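Local coordinates for protein putative hyaluronoglucosaminidase (Clostridium perfringens, PDB 6PWI) that probably acts as a secreted, cell-wall-attached family 84 glycoside hydrolase with hexosaminidase activity, of which this piece holds the catalytic domain, at residues Asp173-Phe182 and Leu436-Ala447. Residues are numbered along the deposited sequence; the frame is centred on the assembly and turned at random.
Sequences DYSDGQWRGF and LFAIADYGWNRA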
# COMPACT_ATOMS: atom_id res chain seq x y z
N ASP A 173 17.88 -11.21 3.57
CA ASP A 173 16.49 -10.81 3.44
C ASP A 173 15.80 -11.61 2.34
O ASP A 173 16.43 -12.11 1.42
CB ASP A 173 16.36 -9.30 3.23
CG ASP A 173 15.11 -8.70 3.84
OD1 ASP A 173 14.24 -9.49 4.31
OD2 ASP A 173 15.00 -7.46 3.86
N TYR A 174 14.47 -11.72 2.49
CA TYR A 174 13.62 -12.32 1.48
C TYR A 174 12.16 -11.95 1.76
O TYR A 174 11.85 -11.41 2.81
CB TYR A 174 13.80 -13.84 1.45
CG TYR A 174 13.36 -14.53 2.72
CD1 TYR A 174 12.04 -14.90 2.91
CD2 TYR A 174 14.28 -14.84 3.71
CE1 TYR A 174 11.64 -15.54 4.07
CE2 TYR A 174 13.90 -15.48 4.87
CZ TYR A 174 12.58 -15.83 5.06
OH TYR A 174 12.21 -16.47 6.20
N SER A 175 11.29 -12.24 0.79
CA SER A 175 9.88 -11.92 0.91
C SER A 175 9.07 -13.18 1.21
O SER A 175 9.32 -14.22 0.61
CB SER A 175 9.37 -11.25 -0.33
OG SER A 175 7.99 -10.91 -0.18
N ASP A 176 8.11 -13.04 2.12
CA ASP A 176 7.16 -14.11 2.39
C ASP A 176 6.21 -14.25 1.20
O ASP A 176 5.87 -15.36 0.82
CB ASP A 176 6.44 -13.89 3.72
CG ASP A 176 7.32 -14.23 4.91
OD1 ASP A 176 7.98 -15.29 4.87
OD2 ASP A 176 7.36 -13.41 5.87
N GLY A 177 5.81 -13.11 0.62
CA GLY A 177 4.86 -13.09 -0.48
C GLY A 177 5.55 -12.91 -1.84
O GLY A 177 6.53 -12.17 -1.95
N GLN A 178 5.00 -13.59 -2.85
CA GLN A 178 5.42 -13.45 -4.24
C GLN A 178 5.05 -12.05 -4.76
O GLN A 178 5.88 -11.39 -5.37
CB GLN A 178 4.85 -14.61 -5.06
CG GLN A 178 5.19 -14.58 -6.54
CD GLN A 178 4.38 -15.54 -7.38
OE1 GLN A 178 3.40 -16.14 -6.94
NE2 GLN A 178 4.76 -15.68 -8.64
N TRP A 179 3.81 -11.59 -4.48
CA TRP A 179 3.33 -10.31 -4.98
C TRP A 179 2.99 -9.37 -3.83
O TRP A 179 2.34 -9.78 -2.87
CB TRP A 179 2.14 -10.47 -5.94
CG TRP A 179 2.39 -11.46 -7.03
CD1 TRP A 179 1.73 -12.64 -7.22
CD2 TRP A 179 3.41 -11.41 -8.06
NE1 TRP A 179 2.24 -13.31 -8.30
CE2 TRP A 179 3.28 -12.58 -8.84
CE3 TRP A 179 4.41 -10.49 -8.41
CZ2 TRP A 179 4.11 -12.85 -9.93
CZ3 TRP A 179 5.23 -10.76 -9.50
CH2 TRP A 179 5.08 -11.93 -10.24
N ARG A 180 3.43 -8.12 -3.96
CA ARG A 180 3.17 -7.06 -3.00
C ARG A 180 2.88 -5.77 -3.77
O ARG A 180 3.72 -5.29 -4.53
CB ARG A 180 4.38 -6.85 -2.09
CG ARG A 180 4.94 -8.12 -1.47
CD ARG A 180 6.33 -7.94 -0.88
NE ARG A 180 7.35 -7.49 -1.83
CZ ARG A 180 7.98 -8.28 -2.71
NH1 ARG A 180 7.69 -9.57 -2.78
NH2 ARG A 180 8.90 -7.77 -3.51
N GLY A 181 1.68 -5.21 -3.57
CA GLY A 181 1.39 -3.92 -4.17
C GLY A 181 -0.06 -3.49 -4.00
O GLY A 181 -0.71 -3.79 -3.01
N PHE A 182 -0.54 -2.76 -5.01
CA PHE A 182 -1.82 -2.09 -4.95
C PHE A 182 -2.47 -2.16 -6.33
O PHE A 182 -1.78 -2.20 -7.35
CB PHE A 182 -1.63 -0.64 -4.48
CG PHE A 182 -0.63 0.17 -5.27
CD1 PHE A 182 -1.06 1.05 -6.27
CD2 PHE A 182 0.73 0.08 -5.02
CE1 PHE A 182 -0.14 1.80 -6.99
CE2 PHE A 182 1.65 0.83 -5.75
CZ PHE A 182 1.21 1.69 -6.73
N LEU A 436 -0.55 1.51 1.79
CA LEU A 436 0.51 0.97 0.95
C LEU A 436 1.68 0.53 1.83
O LEU A 436 2.19 -0.57 1.67
CB LEU A 436 0.95 1.99 -0.10
CG LEU A 436 0.42 1.75 -1.52
CD1 LEU A 436 -1.08 1.98 -1.59
CD2 LEU A 436 1.14 2.65 -2.51
N PHE A 437 2.05 1.39 2.79
CA PHE A 437 3.10 1.07 3.74
C PHE A 437 2.77 -0.23 4.48
O PHE A 437 3.64 -1.08 4.62
CB PHE A 437 3.31 2.22 4.72
CG PHE A 437 4.60 2.15 5.50
CD1 PHE A 437 5.74 2.80 5.05
CD2 PHE A 437 4.67 1.44 6.70
CE1 PHE A 437 6.92 2.74 5.78
CE2 PHE A 437 5.85 1.38 7.42
CZ PHE A 437 6.97 2.04 6.97
N ALA A 438 1.52 -0.37 4.93
CA ALA A 438 1.11 -1.52 5.72
C ALA A 438 1.25 -2.80 4.90
O ALA A 438 1.92 -3.74 5.34
CB ALA A 438 -0.30 -1.34 6.23
N ILE A 439 0.65 -2.81 3.70
CA ILE A 439 0.66 -3.97 2.82
C ILE A 439 2.09 -4.33 2.40
O ILE A 439 2.42 -5.50 2.28
CB ILE A 439 -0.27 -3.74 1.61
CG1 ILE A 439 -1.72 -3.51 2.05
CG2 ILE A 439 -0.16 -4.86 0.59
CD1 ILE A 439 -2.21 -4.46 3.10
N ALA A 440 2.93 -3.31 2.19
CA ALA A 440 4.31 -3.52 1.81
C ALA A 440 5.04 -4.28 2.91
O ALA A 440 5.71 -5.28 2.64
CB ALA A 440 4.98 -2.21 1.50
N ASP A 441 4.92 -3.78 4.15
CA ASP A 441 5.59 -4.35 5.31
C ASP A 441 5.07 -5.76 5.54
O ASP A 441 5.84 -6.71 5.62
CB ASP A 441 5.38 -3.43 6.51
CG ASP A 441 6.17 -3.80 7.76
OD1 ASP A 441 7.13 -4.61 7.65
OD2 ASP A 441 5.84 -3.25 8.83
N TYR A 442 3.74 -5.90 5.63
CA TYR A 442 3.11 -7.18 5.89
C TYR A 442 3.41 -8.17 4.77
O TYR A 442 3.67 -9.34 5.02
CB TYR A 442 1.61 -7.01 6.09
CG TYR A 442 0.82 -8.29 6.23
CD1 TYR A 442 0.99 -9.12 7.33
CD2 TYR A 442 -0.10 -8.67 5.28
CE1 TYR A 442 0.26 -10.29 7.48
CE2 TYR A 442 -0.84 -9.84 5.41
CZ TYR A 442 -0.66 -10.65 6.52
OH TYR A 442 -1.38 -11.80 6.64
N GLY A 443 3.35 -7.68 3.52
CA GLY A 443 3.52 -8.54 2.36
C GLY A 443 4.93 -9.14 2.30
O GLY A 443 5.08 -10.29 1.90
N TRP A 444 5.92 -8.34 2.72
CA TRP A 444 7.32 -8.74 2.69
C TRP A 444 7.64 -9.69 3.85
O TRP A 444 8.16 -10.79 3.61
CB TRP A 444 8.25 -7.51 2.69
CG TRP A 444 9.70 -7.88 2.63
CD1 TRP A 444 10.53 -8.10 3.69
CD2 TRP A 444 10.50 -8.08 1.45
NE1 TRP A 444 11.79 -8.43 3.25
CE2 TRP A 444 11.80 -8.43 1.88
CE3 TRP A 444 10.24 -8.01 0.07
CZ2 TRP A 444 12.84 -8.70 0.98
CZ3 TRP A 444 11.27 -8.28 -0.82
CH2 TRP A 444 12.55 -8.62 -0.36
N ASN A 445 7.32 -9.26 5.08
CA ASN A 445 7.64 -9.99 6.30
C ASN A 445 6.39 -10.13 7.15
O ASN A 445 6.03 -9.21 7.87
CB ASN A 445 8.72 -9.26 7.11
CG ASN A 445 9.20 -10.02 8.33
OD1 ASN A 445 8.48 -10.84 8.89
ND2 ASN A 445 10.43 -9.75 8.76
N ARG A 446 5.76 -11.31 7.09
CA ARG A 446 4.47 -11.53 7.73
C ARG A 446 4.60 -11.66 9.25
O ARG A 446 3.89 -10.97 9.98
CB ARG A 446 3.75 -12.72 7.11
CG ARG A 446 2.98 -12.37 5.85
CD ARG A 446 2.55 -13.67 5.21
NE ARG A 446 2.51 -13.64 3.76
CZ ARG A 446 2.48 -14.74 3.01
NH1 ARG A 446 2.49 -15.93 3.59
NH2 ARG A 446 2.43 -14.65 1.69
N ALA A 447 5.47 -12.55 9.72
CA ALA A 447 5.50 -12.87 11.14
C ALA A 447 5.87 -11.64 11.97
O ALA A 447 5.34 -11.46 13.07
CB ALA A 447 6.42 -14.04 11.41
O HOH W 1 7.09 -14.38 8.18
O HOH W 2 6.95 -5.09 0.02
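The indole of W444 has the backbone of Y174 and S175 over one face. CB of S175 sits 3.7 Å from the centroid of its six-membered ring, a CH-pi contact. Two groups meet the indole at its edge. W444 NE1 gives a hydrogen bond to D173 OD1 (2.9 Å), nearly in the ring plane but from above the carboxylate plane. Y174 N bonds to OD1 from the same face. The R180 guanidinium stands perpendicular to the indole, with W444 CE3 against one of its faces. With CG anti to the carbonyl carbon (chi1 -49°) and a bend at chi3, the R180 chain passes G443 and brings NE to the W444 edge. Its NH1 forms a salt bridge with D126, and NH2 bonds to the K207 carbonyl. L436 CD2 makes a CH-pi contact over one face of the F182 ring, 4.0 Å from its centroid. At the helix C-terminus, D176 N donates to W444 O (2.7 Å, N-H...O 171°). D176 OD2 takes R446 N on its anti lone pair (2.9 Å). The axes of strand 179-182 and helix 436-444 run antiparallel and come within 7.6 Å. They are the first strand and the helix after the eighth strand of a (beta/alpha)8 barrel, the catalytic fold of family 84, where strand 165-175 of the preceding mixed-sheet domain leads into the barrel.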